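Local coordinates for protein TssK (Serratia sp. FS14, PDB 5Y0E) that probably serves as a trimeric structural subunit of the type VI secretion baseplate, the platform from which contraction of a sheath drives out the inner tube, at residues M13-R16 against P17-Q21; E24-L27 against E28-R32. One frame throughout, in Å; residues are numbered along the deposited sequence.

Both contacts are local and lie on one piece of chain near the N-terminus. Contact 1 comes first: the loop after strand 6-7 runs into helix 17-37 at residues 13-21. Contact 2 follows farther along the same helix, at residues 24-32. Their centres are about 17 Å apart. Apart from following one another along the chain, they make no contact with each other. Contact 1 sits at the entry to the helix, while contact 2 lies within its regular turns. Both reach the second and third subunits of the assembly. The helix is thus part of the trimer interface at both levels, consistent with a role in holding three copies of TssK together in the baseplate.

Contact 1. Residues M13-R16 against P17-Q21; sequences MFLR and PHHFQ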
loop_
_atom_site.group_PDB
_atom_site.type_symbol
_atom_site.label_atom_id
_atom_site.label_comp_id
_atom_site.label_asym_id
_atom_site.label_seq_id
_atom_site.Cartn_x
_atom_site.Cartn_y
_atom_site.Cartn_z
ATOM N N MET A 13 12.687 45.138 -27.596
ATOM C CA MET A 13 12.911 45.313 -26.174
ATOM C C MET A 13 14.404 45.419 -25.907
ATOM O O MET A 13 15.220 44.786 -26.573
ATOM C CB MET A 13 12.315 44.136 -25.406
ATOM C CG MET A 13 12.101 44.368 -23.917
ATOM S SD MET A 13 11.206 43.001 -23.153
ATOM C CE MET A 13 12.168 41.627 -23.744
ATOM N N PHE A 14 14.775 46.246 -24.951
ATOM C CA PHE A 14 16.167 46.286 -24.547
ATOM C C PHE A 14 16.409 45.232 -23.473
ATOM O O PHE A 14 15.694 45.184 -22.468
ATOM C CB PHE A 14 16.564 47.664 -24.039
ATOM C CG PHE A 14 17.992 47.743 -23.669
ATOM C CD1 PHE A 14 18.957 47.261 -24.531
ATOM C CD2 PHE A 14 18.378 48.245 -22.453
ATOM C CE1 PHE A 14 20.281 47.301 -24.197
ATOM C CE2 PHE A 14 19.705 48.291 -22.110
ATOM C CZ PHE A 14 20.660 47.815 -22.986
ATOM N N LEU A 15 17.337 44.324 -23.709
ATOM C CA LEU A 15 17.567 43.266 -22.755
ATOM C C LEU A 15 18.386 43.665 -21.558
ATOM O O LEU A 15 19.387 44.316 -21.678
ATOM C CB LEU A 15 18.246 42.068 -23.417
ATOM C CG LEU A 15 17.517 41.201 -24.426
ATOM C CD1 LEU A 15 18.446 40.179 -25.015
ATOM C CD2 LEU A 15 16.326 40.518 -23.820
ATOM N N ARG A 16 17.937 43.240 -20.393
ATOM C CA ARG A 16 18.641 43.478 -19.157
ATOM C C ARG A 16 18.713 42.180 -18.363
ATOM O O ARG A 16 18.119 41.202 -18.732
ATOM C CB ARG A 16 17.999 44.607 -18.387
ATOM C CG ARG A 16 18.620 45.930 -18.748
ATOM C CD ARG A 16 17.989 47.071 -18.017
ATOM N NE ARG A 16 18.805 47.475 -16.904
ATOM C CZ ARG A 16 18.452 48.415 -16.051
ATOM N NH1 ARG A 16 17.312 49.047 -16.207
ATOM N NH2 ARG A 16 19.241 48.734 -15.051
ATOM N N PRO A 17 19.480 42.156 -17.285
ATOM C CA PRO A 17 19.615 40.917 -16.527
ATOM C C PRO A 17 18.304 40.486 -15.930
ATOM O O PRO A 17 17.992 39.336 -15.861
ATOM C CB PRO A 17 20.593 41.296 -15.426
ATOM C CG PRO A 17 21.247 42.530 -15.888
ATOM C CD PRO A 17 20.233 43.249 -16.677
ATOM N N HIS A 18 17.546 41.454 -15.496
ATOM C CA HIS A 18 16.259 41.233 -14.905
ATOM C C HIS A 18 15.337 40.302 -15.692
ATOM O O HIS A 18 14.624 39.530 -15.103
ATOM C CB HIS A 18 15.586 42.568 -14.690
ATOM C CG HIS A 18 16.498 43.628 -14.174
ATOM N ND1 HIS A 18 17.739 43.360 -13.653
ATOM C CD2 HIS A 18 16.355 44.968 -14.119
ATOM C CE1 HIS A 18 18.317 44.483 -13.293
ATOM N NE2 HIS A 18 17.498 45.476 -13.563
ATOM N N HIS A 19 15.313 40.404 -17.010
ATOM C CA HIS A 19 14.521 39.526 -17.813
ATOM C C HIS A 19 14.839 38.080 -17.544
ATOM O O HIS A 19 13.967 37.308 -17.261
ATOM C CB HIS A 19 14.758 39.821 -19.273
ATOM C CG HIS A 19 14.303 41.171 -19.675
ATOM N ND1 HIS A 19 15.163 42.134 -20.127
ATOM C CD2 HIS A 19 13.081 41.733 -19.665
ATOM C CE1 HIS A 19 14.492 43.233 -20.380
ATOM N NE2 HIS A 19 13.224 43.017 -20.108
ATOM N N PHE A 20 16.091 37.703 -17.647
ATOM C CA PHE A 20 16.441 36.335 -17.420
ATOM C C PHE A 20 16.177 35.917 -16.000
ATOM O O PHE A 20 15.789 34.816 -15.747
ATOM C CB PHE A 20 17.887 36.126 -17.775
ATOM C CG PHE A 20 18.190 36.457 -19.182
ATOM C CD1 PHE A 20 18.394 37.751 -19.559
ATOM C CD2 PHE A 20 18.243 35.480 -20.129
ATOM C CE1 PHE A 20 18.659 38.068 -20.853
ATOM C CE2 PHE A 20 18.510 35.788 -21.429
ATOM C CZ PHE A 20 18.716 37.089 -21.790
ATOM N N GLN A 21 16.394 36.820 -15.074
ATOM C CA GLN A 21 16.160 36.541 -13.670
ATOM C C GLN A 21 14.698 36.206 -13.415
ATOM O O GLN A 21 14.374 35.146 -12.874
ATOM C CB GLN A 21 16.600 37.744 -12.841
ATOM C CG GLN A 21 18.078 38.031 -12.920
ATOM C CD GLN A 21 18.465 39.267 -12.139
ATOM O OE1 GLN A 21 17.613 40.002 -11.657
ATOM N NE2 GLN A 21 19.753 39.514 -12.038
#
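Arg16 and His19 make the central bond of this loop-to-helix contact, where the chain leaves the loop after strand 6-7 and enters helix 17-37. The His19 side chain folds back on the loop. Its ND1 accepts the backbone N-H of Arg16, with Arg16 N to His19 ND1 at 3.0 Å. The bond is nearly straight, 166° at the hydrogen, and the donor lies close to the imidazole plane. His19 N also makes a weak hydrogen bond to Arg16 O.

Met13 comes to the same ring from the opposite direction. Its chain bends at chi3 (50°), which lays CE over one face of the imidazole, 4.2 Å from the ring centroid. This is a CH-pi contact. Met13 SD approaches obliquely, 3.7 Å from His19 NE2. At the ring edge, Phe14 O stands 3.1 Å from His19 CE1. Arg16 O lies at the edge of the Phe20 ring, 3.6 Å from Phe20 CD1.

The side chains of Arg16 and His18 run side by side and point the same way. His18 NE2 sits over the centre of one guanidinium face, with the two planes 40° apart. Both groups are held by other chains. Arg16 NE forms a salt bridge with Glu11 of the third subunit, and His18 NE2 is hydrogen-bonded to Gly140 O of the second subunit.

Acceptance of the Arg16 N-H implies a lone pair on His19 ND1. A neutral ring would then probably carry its proton on NE2.

Contact 2. Residues E24-L27 against E28-R32; sequences ENYL and EGYMR
Tyr26 and Tyr30 both hold CG anti to the backbone N, with chi1 at 161° and -170°. The shared setting sends the two side chains the same way from successive turns, so they lie side by side. Tyr26 OH is 3.8 Å from Tyr30 CD2, and each ring meets the other obliquely rather than in a stack. Met31 is turned differently. Its CG is anti to the carbonyl carbon (chi1 -44°), and the extended chain beyond runs back toward the preceding turn. Its methyl CE packs 3.7 Å from Leu27 CB and also lies near Leu27 O.

These are spacings of four residues along the middle of alpha-helix 17-37, and the backbone follows the same step. Leu27 packs on Leu27 of the second subunit, and Met31 on Met31 of both the second and the third, consistent with three such helices gathered around a threefold axis. Glu28 N donates to Glu24 O at 2.8 Å, and Gly29 N to Asn25 O at 2.9 Å. The next two bonds are Tyr30 N to Tyr26 O at 2.9 Å and Met31 N to Leu27 O at 3.1 Å. Gly29 contributes through its backbone alone.

Glu28 passes along the carbonyl of Glu24, with Glu28 CB 3.2 Å from Glu24 O. The two carboxylates are like charges not in contact, with Glu24 OE2 and Glu28 OE2 5.6 Å apart, and each has its own partner. Glu24 OE2 accepts a hydrogen bond from Trp9 NE1 of the third subunit. Glu28 OE2 is hydrogen-bonded to Tyr26 OH of that same subunit, and Tyr26 OH in this chain is hydrogen-bonded in turn to Glu28 OE2 of the second subunit.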
loop_
_atom_site.group_PDB
_atom_site.type_symbol
_atom_site.label_atom_id
_atom_site.label_comp_id
_atom_site.label_asym_id
_atom_site.label_seq_id
_atom_site.Cartn_x
_atom_site.Cartn_y
_atom_site.Cartn_z
ATOM N N GLU A 24 13.600 32.867 -14.997
ATOM C CA GLU A 24 13.923 31.681 -14.217
ATOM C C GLU A 24 13.009 31.578 -13.001
ATOM O O GLU A 24 12.561 30.484 -12.647
ATOM C CB GLU A 24 15.402 31.684 -13.819
ATOM C CG GLU A 24 16.334 31.221 -14.952
ATOM C CD GLU A 24 17.831 31.176 -14.612
ATOM O OE1 GLU A 24 18.560 30.343 -15.195
ATOM O OE2 GLU A 24 18.300 31.969 -13.769
ATOM N N ASN A 25 12.677 32.708 -12.380
ATOM C CA ASN A 25 11.684 32.686 -11.312
ATOM C C ASN A 25 10.371 32.092 -11.806
ATOM O O ASN A 25 9.837 31.151 -11.212
ATOM C CB ASN A 25 11.453 34.092 -10.761
ATOM C CG ASN A 25 12.526 34.526 -9.794
ATOM O OD1 ASN A 25 13.565 33.894 -9.662
ATOM N ND2 ASN A 25 12.281 35.623 -9.116
ATOM N N TYR A 26 9.857 32.612 -12.895
ATOM C CA TYR A 26 8.606 32.127 -13.416
ATOM C C TYR A 26 8.625 30.645 -13.713
ATOM O O TYR A 26 7.736 29.923 -13.333
ATOM C CB TYR A 26 8.212 32.905 -14.667
ATOM C CG TYR A 26 7.195 32.202 -15.501
ATOM C CD1 TYR A 26 5.868 32.259 -15.187
ATOM C CD2 TYR A 26 7.569 31.455 -16.575
ATOM C CE1 TYR A 26 4.941 31.593 -15.924
ATOM C CE2 TYR A 26 6.643 30.790 -17.317
ATOM C CZ TYR A 26 5.331 30.868 -16.980
ATOM O OH TYR A 26 4.411 30.217 -17.717
ATOM N N LEU A 27 9.669 30.190 -14.359
ATOM C CA LEU A 27 9.729 28.788 -14.723
ATOM C C LEU A 27 9.889 27.911 -13.498
ATOM O O LEU A 27 9.238 26.867 -13.392
ATOM C CB LEU A 27 10.869 28.560 -15.697
ATOM C CG LEU A 27 10.610 29.067 -17.103
ATOM C CD1 LEU A 27 11.866 28.891 -17.906
ATOM C CD2 LEU A 27 9.465 28.305 -17.738
ATOM N N GLU A 28 10.761 28.311 -12.569
ATOM C CA GLU A 28 10.884 27.583 -11.312
ATOM C C GLU A 28 9.538 27.476 -10.626
ATOM O O GLU A 28 9.161 26.408 -10.156
ATOM C CB GLU A 28 11.902 28.262 -10.396
ATOM C CG GLU A 28 13.281 27.657 -10.430
ATOM C CD GLU A 28 14.354 28.626 -10.010
ATOM O OE1 GLU A 28 14.021 29.593 -9.315
ATOM O OE2 GLU A 28 15.531 28.434 -10.374
ATOM N N GLY A 29 8.790 28.569 -10.583
ATOM C CA GLY A 29 7.491 28.539 -9.945
ATOM C C GLY A 29 6.497 27.661 -10.666
ATOM O O GLY A 29 5.631 27.057 -10.032
ATOM N N TYR A 30 6.598 27.585 -11.993
ATOM C CA TYR A 30 5.743 26.689 -12.760
ATOM C C TYR A 30 5.928 25.262 -12.295
ATOM O O TYR A 30 4.961 24.576 -11.953
ATOM C CB TYR A 30 6.079 26.806 -14.247
ATOM C CG TYR A 30 5.150 26.129 -15.248
ATOM C CD1 TYR A 30 5.240 24.784 -15.526
ATOM C CD2 TYR A 30 4.227 26.874 -15.962
ATOM C CE1 TYR A 30 4.409 24.198 -16.463
ATOM C CE2 TYR A 30 3.405 26.305 -16.900
ATOM C CZ TYR A 30 3.488 24.970 -17.147
ATOM O OH TYR A 30 2.645 24.418 -18.086
ATOM N N MET A 31 7.179 24.802 -12.283
ATOM C CA MET A 31 7.471 23.420 -11.943
ATOM C C MET A 31 7.150 23.140 -10.495
ATOM O O MET A 31 6.634 22.071 -10.159
ATOM C CB MET A 31 8.931 23.128 -12.228
ATOM C CG MET A 31 9.347 23.686 -13.546
ATOM S SD MET A 31 11.093 23.541 -13.924
ATOM C CE MET A 31 11.202 24.971 -14.988
ATOM N N ARG A 32 7.443 24.100 -9.629
ATOM C CA ARG A 32 7.167 23.926 -8.220
ATOM C C ARG A 32 5.673 23.820 -7.980
ATOM O O ARG A 32 5.224 23.019 -7.158
ATOM C CB ARG A 32 7.760 25.090 -7.443
ATOM C CG ARG A 32 8.794 24.687 -6.448
ATOM C CD ARG A 32 9.120 25.827 -5.503
ATOM N NE ARG A 32 9.645 26.982 -6.212
ATOM C CZ ARG A 32 8.975 28.107 -6.395
ATOM N NH1 ARG A 32 7.756 28.233 -5.915
ATOM N NH2 ARG A 32 9.534 29.101 -7.052
#